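Local coordinates for protein phosphoserine aminotransferase (Bacillus alcalophilus, PDB 1W23) that catalyses the pyridoxal 5'-phosphate-dependent, reversible transamination between phosphoserine and 3-phosphohydroxypyruvate in serine biosynthesis, with 2-oxoglutarate and glutamate as the second pair, at residues E59-P64 with V205-K210; I118-K123 with S129-S134; Q159-I164 with L178-K183; K272-T277 with M297-N302. All blocks are in the same frame, centred on the assembly; numbering follows the deposited sequence. Where two conformers were deposited one is given.

Contact 1 of 4, residues E59-P64 with V205-K210; sequences ELLQIP and VVIVKK
Leu61, in the last turn of helix 44-61, reaches Ile207 of strand 204-209 with a single methyl: its CD1 stands 4.0 Å from Ile207 CD1, and the two side chains run obliquely past one another. The helix ends at Gln62, whose positive phi (53°) makes it the C-prime residue of a Schellman motif. Ile63 N turns back to Arg58 O, while the bond from Gln62 N to Glu59 O is weak, at 3.4 Å. This turn brings Ile63 round to the strand, where it meets Ile207 through two branches: CD1 lies 3.8 Å from Ile207 CD1, and CG2 lies 4.1 Å from Ile207 CG2. In Ile207 the CG1 branch is anti to the carbonyl carbon (chi1 -57°), which sends CD1 to both partners at once. An alanine here would probably open a gap under the helix end, with the methyls of Leu61 and Ile63 left without their shared partner. Ile63 also rests on Ile69 of the adjacent strand 67-72. The contact thus packs a helix terminus onto the large mixed sheet of a fold-type I PLP enzyme, in which strand 204-209 runs antiparallel to both its neighbours.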
loop_
_atom_site.group_PDB
_atom_site.type_symbol
_atom_site.label_atom_id
_atom_site.label_comp_id
_atom_site.label_asym_id
_atom_site.label_seq_id
_atom_site.Cartn_x
_atom_site.Cartn_y
_atom_site.Cartn_z
ATOM N N GLU A 59 16.671 3.408 -16.405
ATOM C CA GLU A 59 17.022 4.132 -17.634
ATOM C C GLU A 59 16.787 5.629 -17.439
ATOM O O GLU A 59 17.626 6.461 -17.839
ATOM C CB GLU A 59 16.172 3.607 -18.827
ATOM C CG GLU A 59 16.335 4.305 -20.130
ATOM C CD GLU A 59 15.423 3.803 -21.250
ATOM O OE1 GLU A 59 14.562 2.914 -21.013
ATOM O OE2 GLU A 59 15.582 4.433 -22.303
ATOM N N LEU A 60 15.631 6.022 -16.904
ATOM C CA LEU A 60 15.238 7.406 -16.868
ATOM C C LEU A 60 16.099 8.211 -15.936
ATOM O O LEU A 60 16.391 9.381 -16.260
ATOM C CB LEU A 60 13.756 7.521 -16.498
ATOM C CG LEU A 60 12.792 7.107 -17.569
ATOM C CD1 LEU A 60 11.381 6.913 -16.997
ATOM C CD2 LEU A 60 12.766 8.125 -18.704
ATOM N N LEU A 61 16.483 7.657 -14.806
ATOM C CA LEU A 61 17.315 8.368 -13.824
ATOM C C LEU A 61 18.795 7.995 -13.953
ATOM O O LEU A 61 19.601 8.552 -13.223
ATOM C CB LEU A 61 16.804 8.141 -12.417
ATOM C CG LEU A 61 15.524 8.825 -12.031
ATOM C CD1 LEU A 61 15.074 8.324 -10.675
ATOM C CD2 LEU A 61 15.688 10.354 -11.986
ATOM N N GLN A 62 19.128 7.106 -14.897
ATOM C CA GLN A 62 20.516 6.637 -15.011
ATOM C C GLN A 62 21.046 6.109 -13.678
ATOM O O GLN A 62 22.061 6.527 -13.165
ATOM C CB GLN A 62 21.434 7.729 -15.620
ATOM C CG GLN A 62 21.030 8.067 -17.053
ATOM C CD GLN A 62 21.914 9.130 -17.690
ATOM O OE1 GLN A 62 21.498 10.248 -17.994
ATOM N NE2 GLN A 62 23.167 8.768 -17.909
ATOM N N ILE A 63 20.285 5.171 -13.112
ATOM C CA ILE A 63 20.648 4.560 -11.838
ATOM C C ILE A 63 21.796 3.561 -12.015
ATOM O O ILE A 63 21.650 2.654 -12.856
ATOM C CB ILE A 63 19.423 3.886 -11.187
ATOM C CG1 ILE A 63 18.291 4.886 -10.994
ATOM C CG2 ILE A 63 19.834 3.175 -9.911
ATOM C CD1 ILE A 63 17.000 4.295 -10.445
ATOM N N PRO A 64 22.904 3.725 -11.323
ATOM C CA PRO A 64 24.020 2.781 -11.530
ATOM C C PRO A 64 23.689 1.361 -11.078
ATOM O O PRO A 64 22.809 1.087 -10.280
ATOM C CB PRO A 64 25.133 3.364 -10.669
ATOM C CG PRO A 64 24.778 4.803 -10.451
ATOM C CD PRO A 64 23.286 4.806 -10.390
ATOM N N VAL A 205 8.838 4.301 -3.744
ATOM C CA VAL A 205 10.073 3.920 -4.441
ATOM C C VAL A 205 11.266 4.229 -3.556
ATOM O O VAL A 205 11.392 5.333 -3.013
ATOM C CB VAL A 205 10.184 4.670 -5.786
ATOM C CG1 VAL A 205 11.531 4.435 -6.442
ATOM C CG2 VAL A 205 9.024 4.294 -6.689
ATOM N N VAL A 206 12.122 3.238 -3.341
ATOM C CA VAL A 206 13.326 3.400 -2.577
ATOM C C VAL A 206 14.502 2.917 -3.457
ATOM O O VAL A 206 14.543 1.761 -3.835
ATOM C CB VAL A 206 13.293 2.624 -1.251
ATOM C CG1 VAL A 206 14.530 2.895 -0.417
ATOM C CG2 VAL A 206 12.019 2.977 -0.461
ATOM N N ILE A 207 15.418 3.860 -3.771
ATOM C CA ILE A 207 16.618 3.558 -4.556
ATOM C C ILE A 207 17.781 3.500 -3.592
ATOM O O ILE A 207 18.039 4.489 -2.921
ATOM C CB ILE A 207 16.815 4.600 -5.666
ATOM C CG1 ILE A 207 15.632 4.726 -6.620
ATOM C CG2 ILE A 207 18.104 4.298 -6.400
ATOM C CD1 ILE A 207 15.571 6.031 -7.379
ATOM N N VAL A 208 18.423 2.348 -3.472
ATOM C CA VAL A 208 19.370 2.092 -2.413
ATOM C C VAL A 208 20.697 1.592 -2.974
ATOM O O VAL A 208 20.741 0.732 -3.864
ATOM C CB VAL A 208 18.918 0.956 -1.438
ATOM C CG1 VAL A 208 17.653 1.314 -0.726
ATOM C CG2 VAL A 208 18.712 -0.403 -2.118
ATOM N N LYS A 209 21.790 2.117 -2.461
ATOM C CA LYS A 209 23.115 1.580 -2.764
ATOM C C LYS A 209 23.193 0.230 -2.055
ATOM O O LYS A 209 23.099 0.149 -0.831
ATOM C CB LYS A 209 24.197 2.546 -2.293
ATOM C CG LYS A 209 25.586 2.173 -2.810
ATOM C CD LYS A 209 26.547 3.351 -2.561
ATOM C CE LYS A 209 27.980 3.024 -3.042
ATOM N NZ LYS A 209 28.082 3.572 -4.428
ATOM N N LYS A 210 23.299 -0.869 -2.829
ATOM C CA LYS A 210 23.061 -2.192 -2.283
ATOM C C LYS A 210 23.944 -2.504 -1.094
ATOM O O LYS A 210 23.446 -3.044 -0.094
ATOM C CB LYS A 210 23.293 -3.243 -3.381
ATOM C CG LYS A 210 22.401 -3.057 -4.561
ATOM C CD LYS A 210 22.531 -4.183 -5.552
ATOM C CE LYS A 210 22.698 -3.904 -7.037
ATOM N NZ LYS A 210 22.577 -5.259 -7.707
#

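Contact 2 of 4, residues I118-K123 with S129-S134; sequences IAASTK and SIPDFS
The planar carbonyl of Ser129 receives the hydroxyl of Thr122 in its own plane: OG1 donates to Ser129 O over 2.8 Å, with a C=O...donor angle of 160°. The Pro131 ring takes up the adjoining apolar surface, its CG lying 3.9 Å from Ala120 CB and its CD 3.8 Å from Thr122 CG2. Thr122 serves both kinds of partner because chi1 (54°) sets OG1 between the backbone N and the carbonyl carbon, while CG2 lies anti to that carbon and meets Ser129 OG at 3.6 Å as well as the proline. The contact closes a short loop leaving strand 115-121, one of the two outermost strands of the large mixed sheet within this chain, just beyond a corner at Ala119. Past the corner, Ser121 OG accepts from Lys123 N in an ST turn, the bond being 3.1 Å long and nearly straight at 166°. A valine in place of Thr122 would probably leave Ser129 O without the donor that ties the two ends of the loop together. On the other segment, Ile130 N donates to Ser293 OG, and Pro131 packs on Val97 of the neighbouring strand 93-98 and on Thr99 just after it.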
loop_
_atom_site.group_PDB
_atom_site.type_symbol
_atom_site.label_atom_id
_atom_site.label_comp_id
_atom_site.label_asym_id
_atom_site.label_seq_id
_atom_site.Cartn_x
_atom_site.Cartn_y
_atom_site.Cartn_z
ATOM N N ILE A 118 20.977 18.494 14.016
ATOM C CA ILE A 118 20.494 19.401 12.975
ATOM C C ILE A 118 21.714 20.034 12.343
ATOM O O ILE A 118 22.397 20.904 12.896
ATOM C CB ILE A 118 19.527 20.453 13.539
ATOM C CG1 ILE A 118 18.259 19.742 14.068
ATOM C CG2 ILE A 118 19.114 21.453 12.457
ATOM C CD1 ILE A 118 17.357 20.645 14.863
ATOM N N ALA A 119 22.027 19.586 11.122
ATOM C CA ALA A 119 23.201 20.060 10.413
ATOM C C ALA A 119 23.032 21.524 9.983
ATOM O O ALA A 119 24.014 22.281 9.926
ATOM C CB ALA A 119 23.455 19.218 9.185
ATOM N N ALA A 120 21.813 21.900 9.621
ATOM C CA ALA A 120 21.506 23.251 9.143
ATOM C C ALA A 120 19.969 23.335 9.117
ATOM O O ALA A 120 19.271 22.302 9.050
ATOM C CB ALA A 120 22.107 23.538 7.814
ATOM N N SER A 121 19.450 24.574 9.161
ATOM C CA SER A 121 18.037 24.781 9.269
ATOM C C SER A 121 17.659 26.192 8.860
ATOM O O SER A 121 18.386 27.130 9.192
ATOM C CB SER A 121 17.581 24.594 10.716
ATOM O OG SER A 121 16.199 24.841 10.836
ATOM N N THR A 122 16.537 26.323 8.185
ATOM C CA THR A 122 15.944 27.638 7.937
ATOM C C THR A 122 14.598 27.837 8.645
ATOM O O THR A 122 13.801 28.702 8.300
ATOM C CB THR A 122 15.859 27.945 6.411
ATOM O OG1 THR A 122 15.168 26.877 5.770
ATOM C CG2 THR A 122 17.257 28.083 5.795
ATOM N N LYS A 123 14.391 27.038 9.724
ATOM C CA LYS A 123 13.189 27.101 10.485
ATOM C C LYS A 123 12.883 28.489 11.069
ATOM O O LYS A 123 11.728 28.947 11.087
ATOM C CB LYS A 123 13.262 26.067 11.625
ATOM C CG LYS A 123 12.008 25.915 12.474
ATOM C CD LYS A 123 12.210 24.872 13.578
ATOM C CE LYS A 123 11.005 24.858 14.498
ATOM N NZ LYS A 123 9.758 24.459 13.793
ATOM N N SER A 129 14.002 29.386 2.361
ATOM C CA SER A 129 15.169 29.077 1.532
ATOM C C SER A 129 15.820 27.764 1.944
ATOM O O SER A 129 15.606 27.210 3.009
ATOM C CB SER A 129 16.203 30.197 1.644
ATOM O OG SER A 129 16.808 30.265 2.909
ATOM N N ILE A 130 16.695 27.313 1.041
ATOM C CA ILE A 130 17.611 26.210 1.356
ATOM C C ILE A 130 18.869 26.777 1.947
ATOM O O ILE A 130 19.422 27.747 1.371
ATOM C CB ILE A 130 17.917 25.435 0.069
ATOM C CG1 ILE A 130 16.645 25.005 -0.713
ATOM C CG2 ILE A 130 18.848 24.248 0.323
ATOM C CD1 ILE A 130 15.652 24.196 0.096
ATOM N N PRO A 131 19.396 26.284 3.070
ATOM C CA PRO A 131 20.669 26.829 3.619
ATOM C C PRO A 131 21.806 26.540 2.688
ATOM O O PRO A 131 21.880 25.562 1.942
ATOM C CB PRO A 131 20.824 26.072 4.937
ATOM C CG PRO A 131 20.006 24.863 4.785
ATOM C CD PRO A 131 18.858 25.190 3.886
ATOM N N ASP A 132 22.808 27.447 2.711
ATOM C CA ASP A 132 24.053 27.296 2.038
ATOM C C ASP A 132 24.755 26.057 2.594
ATOM O O ASP A 132 24.810 25.857 3.799
ATOM C CB ASP A 132 24.889 28.539 2.342
ATOM C CG ASP A 132 24.467 29.852 1.754
ATOM O OD1 ASP A 132 25.032 30.893 2.188
ATOM O OD2 ASP A 132 23.634 29.855 0.830
ATOM N N PHE A 133 25.348 25.249 1.715
ATOM C CA PHE A 133 25.972 24.028 2.139
ATOM C C PHE A 133 27.146 24.295 3.068
ATOM O O PHE A 133 27.493 23.395 3.864
ATOM C CB PHE A 133 26.451 23.247 0.928
ATOM C CG PHE A 133 25.316 22.831 -0.015
ATOM C CD1 PHE A 133 25.615 22.399 -1.304
ATOM C CD2 PHE A 133 23.975 22.857 0.322
ATOM C CE1 PHE A 133 24.654 22.024 -2.239
ATOM C CE2 PHE A 133 22.994 22.510 -0.602
ATOM C CZ PHE A 133 23.311 22.084 -1.868
ATOM N N SER A 134 27.773 25.465 2.978
ATOM C CA SER A 134 28.831 25.861 3.896
ATOM C C SER A 134 28.329 25.912 5.348
ATOM O O SER A 134 29.177 25.912 6.265
ATOM C CB SER A 134 29.438 27.221 3.467
ATOM O OG SER A 134 28.488 28.255 3.495
#

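Contact 3 of 4, residues Q159-I164 with L178-K183; sequences QNFPEI and LSRPLK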
loop_
_atom_site.group_PDB
_atom_site.type_symbol
_atom_site.label_atom_id
_atom_site.label_comp_id
_atom_site.label_asym_id
_atom_site.label_seq_id
_atom_site.Cartn_x
_atom_site.Cartn_y
_atom_site.Cartn_z
ATOM N N GLN A 159 18.542 23.291 -5.509
ATOM C CA GLN A 159 18.954 23.500 -6.900
ATOM C C GLN A 159 19.983 22.487 -7.317
ATOM O O GLN A 159 20.105 22.256 -8.537
ATOM C CB GLN A 159 19.562 24.911 -7.074
ATOM C CG GLN A 159 18.553 25.968 -6.668
ATOM C CD GLN A 159 17.246 25.793 -7.420
ATOM O OE1 GLN A 159 17.279 25.938 -8.671
ATOM N NE2 GLN A 159 16.160 25.447 -6.731
ATOM N N ASN A 160 20.722 21.967 -6.400
ATOM C CA ASN A 160 21.799 20.980 -6.591
ATOM C C ASN A 160 22.021 20.378 -5.213
ATOM O O ASN A 160 21.318 20.777 -4.246
ATOM C CB ASN A 160 23.039 21.604 -7.215
ATOM C CG ASN A 160 23.349 22.915 -6.529
ATOM O OD1 ASN A 160 23.509 22.911 -5.310
ATOM N ND2 ASN A 160 23.415 24.003 -7.284
ATOM N N PHE A 161 22.895 19.416 -5.107
ATOM C CA PHE A 161 23.012 18.604 -3.903
ATOM C C PHE A 161 24.425 18.622 -3.417
ATOM O O PHE A 161 25.381 18.653 -4.188
ATOM C CB PHE A 161 22.559 17.166 -4.198
ATOM C CG PHE A 161 21.085 17.138 -4.554
ATOM C CD1 PHE A 161 20.663 16.876 -5.824
ATOM C CD2 PHE A 161 20.130 17.398 -3.582
ATOM C CE1 PHE A 161 19.299 16.893 -6.122
ATOM C CE2 PHE A 161 18.768 17.393 -3.885
ATOM C CZ PHE A 161 18.339 17.104 -5.158
ATOM N N PRO A 162 24.593 18.548 -2.103
ATOM C CA PRO A 162 25.966 18.608 -1.583
ATOM C C PRO A 162 26.750 17.350 -1.814
ATOM O O PRO A 162 26.207 16.243 -1.901
ATOM C CB PRO A 162 25.652 18.827 -0.109
ATOM C CG PRO A 162 24.373 18.116 0.164
ATOM C CD PRO A 162 23.552 18.377 -1.084
ATOM N N GLU A 163 28.070 17.500 -1.922
ATOM C CA GLU A 163 29.038 16.429 -1.993
ATOM C C GLU A 163 29.430 16.103 -0.566
ATOM O O GLU A 163 30.121 16.886 0.084
ATOM C CB GLU A 163 30.297 16.907 -2.731
ATOM C CG GLU A 163 31.290 15.787 -2.961
ATOM C CD GLU A 163 32.123 15.904 -4.227
ATOM O OE1 GLU A 163 33.263 15.386 -4.143
ATOM O OE2 GLU A 163 31.654 16.458 -5.249
ATOM N N ILE A 164 29.003 14.934 -0.127
ATOM C CA ILE A 164 29.093 14.369 1.231
ATOM C C ILE A 164 29.960 13.136 1.118
ATOM O O ILE A 164 29.608 12.317 0.245
ATOM C CB ILE A 164 27.647 14.115 1.740
ATOM C CG1 ILE A 164 26.881 15.472 1.717
ATOM C CG2 ILE A 164 27.371 13.497 3.071
ATOM C CD1 ILE A 164 27.510 16.515 2.611
ATOM N N LEU A 178 12.263 12.507 -10.321
ATOM C CA LEU A 178 12.038 12.349 -11.778
ATOM C C LEU A 178 11.268 13.496 -12.392
ATOM O O LEU A 178 10.565 13.369 -13.378
ATOM C CB LEU A 178 11.442 10.977 -12.108
ATOM C CG LEU A 178 11.503 10.484 -13.532
ATOM C CD1 LEU A 178 12.707 10.876 -14.326
ATOM C CD2 LEU A 178 11.277 8.957 -13.559
ATOM N N SER A 179 11.564 14.707 -11.853
ATOM C CA SER A 179 11.146 15.963 -12.480
ATOM C C SER A 179 12.270 16.641 -13.272
ATOM O O SER A 179 12.038 17.682 -13.877
ATOM C CB SER A 179 10.637 16.931 -11.421
ATOM O OG SER A 179 11.652 17.285 -10.503
ATOM N N ARG A 180 13.441 16.037 -13.218
ATOM C CA ARG A 180 14.685 16.570 -13.775
ATOM C C ARG A 180 15.731 15.491 -13.698
ATOM O O ARG A 180 15.591 14.532 -12.940
ATOM C CB ARG A 180 15.124 17.836 -13.017
ATOM C CG ARG A 180 15.210 17.637 -11.510
ATOM C CD ARG A 180 15.445 18.962 -10.792
ATOM N NE ARG A 180 15.454 18.684 -9.338
ATOM C CZ ARG A 180 15.892 19.554 -8.422
ATOM N NH1 ARG A 180 16.317 20.787 -8.748
ATOM N NH2 ARG A 180 15.922 19.188 -7.122
ATOM N N PRO A 181 16.844 15.651 -14.423
ATOM C CA PRO A 181 17.945 14.689 -14.249
ATOM C C PRO A 181 18.500 14.717 -12.834
ATOM O O PRO A 181 18.453 15.741 -12.156
ATOM C CB PRO A 181 18.986 15.153 -15.292
ATOM C CG PRO A 181 18.164 15.884 -16.323
ATOM C CD PRO A 181 17.141 16.641 -15.457
ATOM N N LEU A 182 19.078 13.593 -12.436
ATOM C CA LEU A 182 19.659 13.411 -11.119
ATOM C C LEU A 182 20.945 12.617 -11.223
ATOM O O LEU A 182 20.916 11.602 -11.888
ATOM C CB LEU A 182 18.592 12.675 -10.311
ATOM C CG LEU A 182 18.825 12.380 -8.856
ATOM C CD1 LEU A 182 19.047 13.612 -8.031
ATOM C CD2 LEU A 182 17.621 11.615 -8.259
ATOM N N LYS A 183 21.953 12.973 -10.473
ATOM C CA LYS A 183 23.191 12.209 -10.280
ATOM C C LYS A 183 22.989 11.305 -9.061
ATOM O O LYS A 183 23.261 11.727 -7.923
ATOM C CB LYS A 183 24.379 13.128 -10.033
ATOM C CG LYS A 183 25.744 12.511 -9.765
ATOM C CD LYS A 183 26.928 13.513 -9.835
ATOM C CE LYS A 183 28.088 13.316 -8.882
ATOM N NZ LYS A 183 28.731 14.584 -8.430
#
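Arg180, from the loop of segment 178-183, extends to Phe161 of segment 159-164. Its CB points at segment 159-164, and CG is set between the backbone N and the carbonyl carbon (chi1 53°), from where the chain runs extended through CD to NE. The arginine side chain also packs on Ala264 of helix 259-279. At the tip, NH2 comes within 3.7 Å of Phe161 CZ, the side chains meeting from opposite directions with the ring and guanidinium planes 74° apart. The strongest partner of NH2 is nevertheless Asp176, whose OD2 forms a salt bridge with it. NH1 is hydrogen-bonded to Tyr158 O, and Gln159 O lies farther off, 4.1 Å from NH1. Two partners outside the segments therefore fix the rotation of the guanidinium beside the ring. The loops lie on either side of strand 169-172 in the chain: 159-164 leads towards it and 178-183 runs on from it to strand 189-193, its neighbour in the parallel part of the large sheet. That intervening strand carries Asp172, a binding residue for pyridoxal 5'-phosphate, whose side chain is about 10 Å from that of Phe161. Phe161 has a second partner in Leu182, whose CD1 sits 3.8 Å from Phe161 CE1 with the side chains crossing at about a right angle, a contact that is less certain because Leu182 has two conformers. Farther round, the ring of Phe161 meets Phe187 edge-to-face and packs on Ile147 of strand 142-148, while Phe161 O accepts from Gln186 NE2.

Contact 4 of 4, residues K272-T277 with M297-N302; sequences KIIYDT and MNVTFN
Val299 fits both its methyls against the helix. CG1 lies 3.6 Å from Tyr275 CE2 and 3.8 Å from Ile274 CG2, whereas CG2 sits 3.8 Å from Tyr275 CZ. With CG1 anti to the backbone N (chi1 180°), one methyl is shared by both helix residues and the other is left to the phenol end of the tyrosine. Polar atoms of these and adjoining buried residues gather round a water beside this apolar patch. Water 1, at the edge of the Tyr275 ring and in its plane, donates to Tyr275 OH over 2.7 Å and to Asn298 O over 3.3 Å, and accepts from Thr300 N at 3.2 Å. Since Tyr275 OH is also hydrogen-bonded to Ser295 O, the phenol oxygen is gripped twice, by Ser295 O directly and by the water that links it to the strand. Beyond this shell, Asn298 turns the other way: its OD1 bonds to Asn150 ND2, a residue of the cofactor pocket, and its ND2 to Ser336 OG and Tyr338 OH. On the helix, Thr277 OG1 donates to Ile273 O over 2.7 Å and is itself bonded to Arg350 NH1. Helix 259-279 lies over the three-stranded antiparallel sheet of the C-terminal region, its local axis 10.0 Å from that of the central strand 298-302 and only 14° from parallel to it, and helix 343-359 packs against Ile273, Ile274 and Thr277.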
loop_
_atom_site.group_PDB
_atom_site.type_symbol
_atom_site.label_atom_id
_atom_site.label_comp_id
_atom_site.label_asym_id
_atom_site.label_seq_id
_atom_site.Cartn_x
_atom_site.Cartn_y
_atom_site.Cartn_z
ATOM N N LYS A 272 7.471 28.902 -14.693
ATOM C CA LYS A 272 7.729 30.324 -15.028
ATOM C C LYS A 272 6.418 31.039 -15.311
ATOM O O LYS A 272 6.324 32.242 -14.995
ATOM C CB LYS A 272 8.673 30.387 -16.217
ATOM C CG LYS A 272 8.882 31.754 -16.851
ATOM C CD LYS A 272 9.685 31.670 -18.138
ATOM C CE LYS A 272 9.683 32.925 -18.982
ATOM N NZ LYS A 272 9.962 34.188 -18.300
ATOM N N ILE A 273 5.429 30.392 -15.898
ATOM C CA ILE A 273 4.125 31.066 -16.110
ATOM C C ILE A 273 3.592 31.586 -14.812
ATOM O O ILE A 273 3.109 32.731 -14.737
ATOM C CB ILE A 273 3.133 30.095 -16.777
ATOM C CG1 ILE A 273 3.534 29.767 -18.241
ATOM C CG2 ILE A 273 1.703 30.627 -16.733
ATOM C CD1 ILE A 273 2.816 28.578 -18.817
ATOM N N ILE A 274 3.626 30.752 -13.760
ATOM C CA ILE A 274 3.040 31.156 -12.486
ATOM C C ILE A 274 3.933 32.146 -11.758
ATOM O O ILE A 274 3.440 33.173 -11.260
ATOM C CB ILE A 274 2.717 29.900 -11.634
ATOM C CG1 ILE A 274 1.783 28.941 -12.401
ATOM C CG2 ILE A 274 2.090 30.342 -10.318
ATOM C CD1 ILE A 274 1.587 27.609 -11.740
ATOM N N TYR A 275 5.237 31.892 -11.671
ATOM C CA TYR A 275 6.128 32.845 -11.023
ATOM C C TYR A 275 6.129 34.216 -11.708
ATOM O O TYR A 275 6.174 35.239 -11.013
ATOM C CB TYR A 275 7.538 32.291 -10.859
ATOM C CG TYR A 275 7.679 31.218 -9.808
ATOM C CD1 TYR A 275 8.100 29.953 -10.113
ATOM C CD2 TYR A 275 7.374 31.475 -8.470
ATOM C CE1 TYR A 275 8.226 28.952 -9.157
ATOM C CE2 TYR A 275 7.506 30.506 -7.500
ATOM C CZ TYR A 275 7.923 29.240 -7.856
ATOM O OH TYR A 275 8.042 28.292 -6.844
ATOM N N ASP A 276 6.082 34.244 -13.038
ATOM C CA ASP A 276 6.022 35.544 -13.714
ATOM C C ASP A 276 4.735 36.285 -13.314
ATOM O O ASP A 276 4.743 37.523 -13.168
ATOM C CB ASP A 276 6.113 35.368 -15.219
ATOM C CG ASP A 276 7.454 35.092 -15.772
ATOM O OD1 ASP A 276 8.468 35.159 -15.059
ATOM O OD2 ASP A 276 7.543 34.845 -17.008
ATOM N N THR A 277 3.638 35.549 -13.179
ATOM C CA THR A 277 2.363 36.192 -12.799
ATOM C C THR A 277 2.502 36.827 -11.416
ATOM O O THR A 277 2.046 37.948 -11.153
ATOM C CB THR A 277 1.226 35.198 -12.828
ATOM O OG1 THR A 277 1.149 34.557 -14.131
ATOM C CG2 THR A 277 -0.113 35.835 -12.597
ATOM N N MET A 297 7.896 22.501 -8.405
ATOM C CA MET A 297 6.842 21.524 -8.150
ATOM C C MET A 297 5.656 22.060 -7.325
ATOM O O MET A 297 4.524 21.643 -7.563
ATOM C CB MET A 297 7.459 20.309 -7.424
ATOM C CG MET A 297 8.454 19.538 -8.258
ATOM S SD MET A 297 7.763 18.474 -9.554
ATOM C CE MET A 297 7.938 19.457 -11.052
ATOM N N ASN A 298 5.933 22.952 -6.353
ATOM C CA ASN A 298 4.899 23.504 -5.503
ATOM C C ASN A 298 5.123 25.000 -5.365
ATOM O O ASN A 298 6.120 25.409 -4.829
ATOM C CB ASN A 298 4.869 22.864 -4.101
ATOM C CG ASN A 298 4.781 21.354 -4.152
ATOM O OD1 ASN A 298 5.829 20.682 -4.069
ATOM N ND2 ASN A 298 3.586 20.775 -4.218
ATOM N N VAL A 299 4.176 25.805 -5.892
ATOM C CA VAL A 299 4.301 27.263 -5.877
ATOM C C VAL A 299 3.422 27.812 -4.769
ATOM O O VAL A 299 2.181 27.731 -4.830
ATOM C CB VAL A 299 3.911 27.869 -7.238
ATOM C CG1 VAL A 299 4.057 29.378 -7.165
ATOM C CG2 VAL A 299 4.702 27.279 -8.386
ATOM N N THR A 300 4.059 28.368 -3.746
ATOM C CA THR A 300 3.353 28.838 -2.549
ATOM C C THR A 300 3.271 30.359 -2.532
ATOM O O THR A 300 4.275 31.069 -2.783
ATOM C CB THR A 300 4.031 28.283 -1.289
ATOM O OG1 THR A 300 5.411 28.627 -1.344
ATOM C CG2 THR A 300 3.842 26.775 -1.179
ATOM N N PHE A 301 2.082 30.910 -2.231
ATOM C CA PHE A 301 1.938 32.360 -2.270
ATOM C C PHE A 301 0.723 32.768 -1.420
ATOM O O PHE A 301 -0.146 31.976 -1.105
ATOM C CB PHE A 301 1.801 32.912 -3.676
ATOM C CG PHE A 301 0.632 32.386 -4.485
ATOM C CD1 PHE A 301 -0.549 33.141 -4.559
ATOM C CD2 PHE A 301 0.667 31.185 -5.156
ATOM C CE1 PHE A 301 -1.646 32.703 -5.289
ATOM C CE2 PHE A 301 -0.431 30.771 -5.922
ATOM C CZ PHE A 301 -1.568 31.541 -5.976
ATOM N N ASN A 302 0.716 34.063 -1.085
ATOM C CA ASN A 302 -0.388 34.705 -0.354
ATOM C C ASN A 302 -0.782 35.982 -1.085
ATOM O O ASN A 302 0.048 36.605 -1.746
ATOM C CB ASN A 302 0.027 35.082 1.094
ATOM C CG ASN A 302 0.075 33.923 2.022
ATOM O OD1 ASN A 302 -0.972 33.616 2.646
ATOM N ND2 ASN A 302 1.221 33.260 2.149
HETATM O O HOH W 1 7.208 28.420 -4.232
#

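Contact 3 touches each of the other three. Leu178 CD1 packs 3.8 Å from Leu61 CD2 of contact 1, Asn160 O lies 3.4 Å from Phe133 CZ of contact 2, and Ser179 CB is 3.7 Å from Met297 CE of contact 4. Contacts 1 and 2 reach the same large sheet, yet their nearest atoms are about 17 Å apart. Contact 4 belongs to the smaller sheet, on the opposite side of the chain's centre from contact 1. It also comes close to the cofactor, the Asn298 side chain lying about 7 Å from pyridoxal 5'-phosphate, compared with about 12 Å for the Arg180 side chain of contact 3.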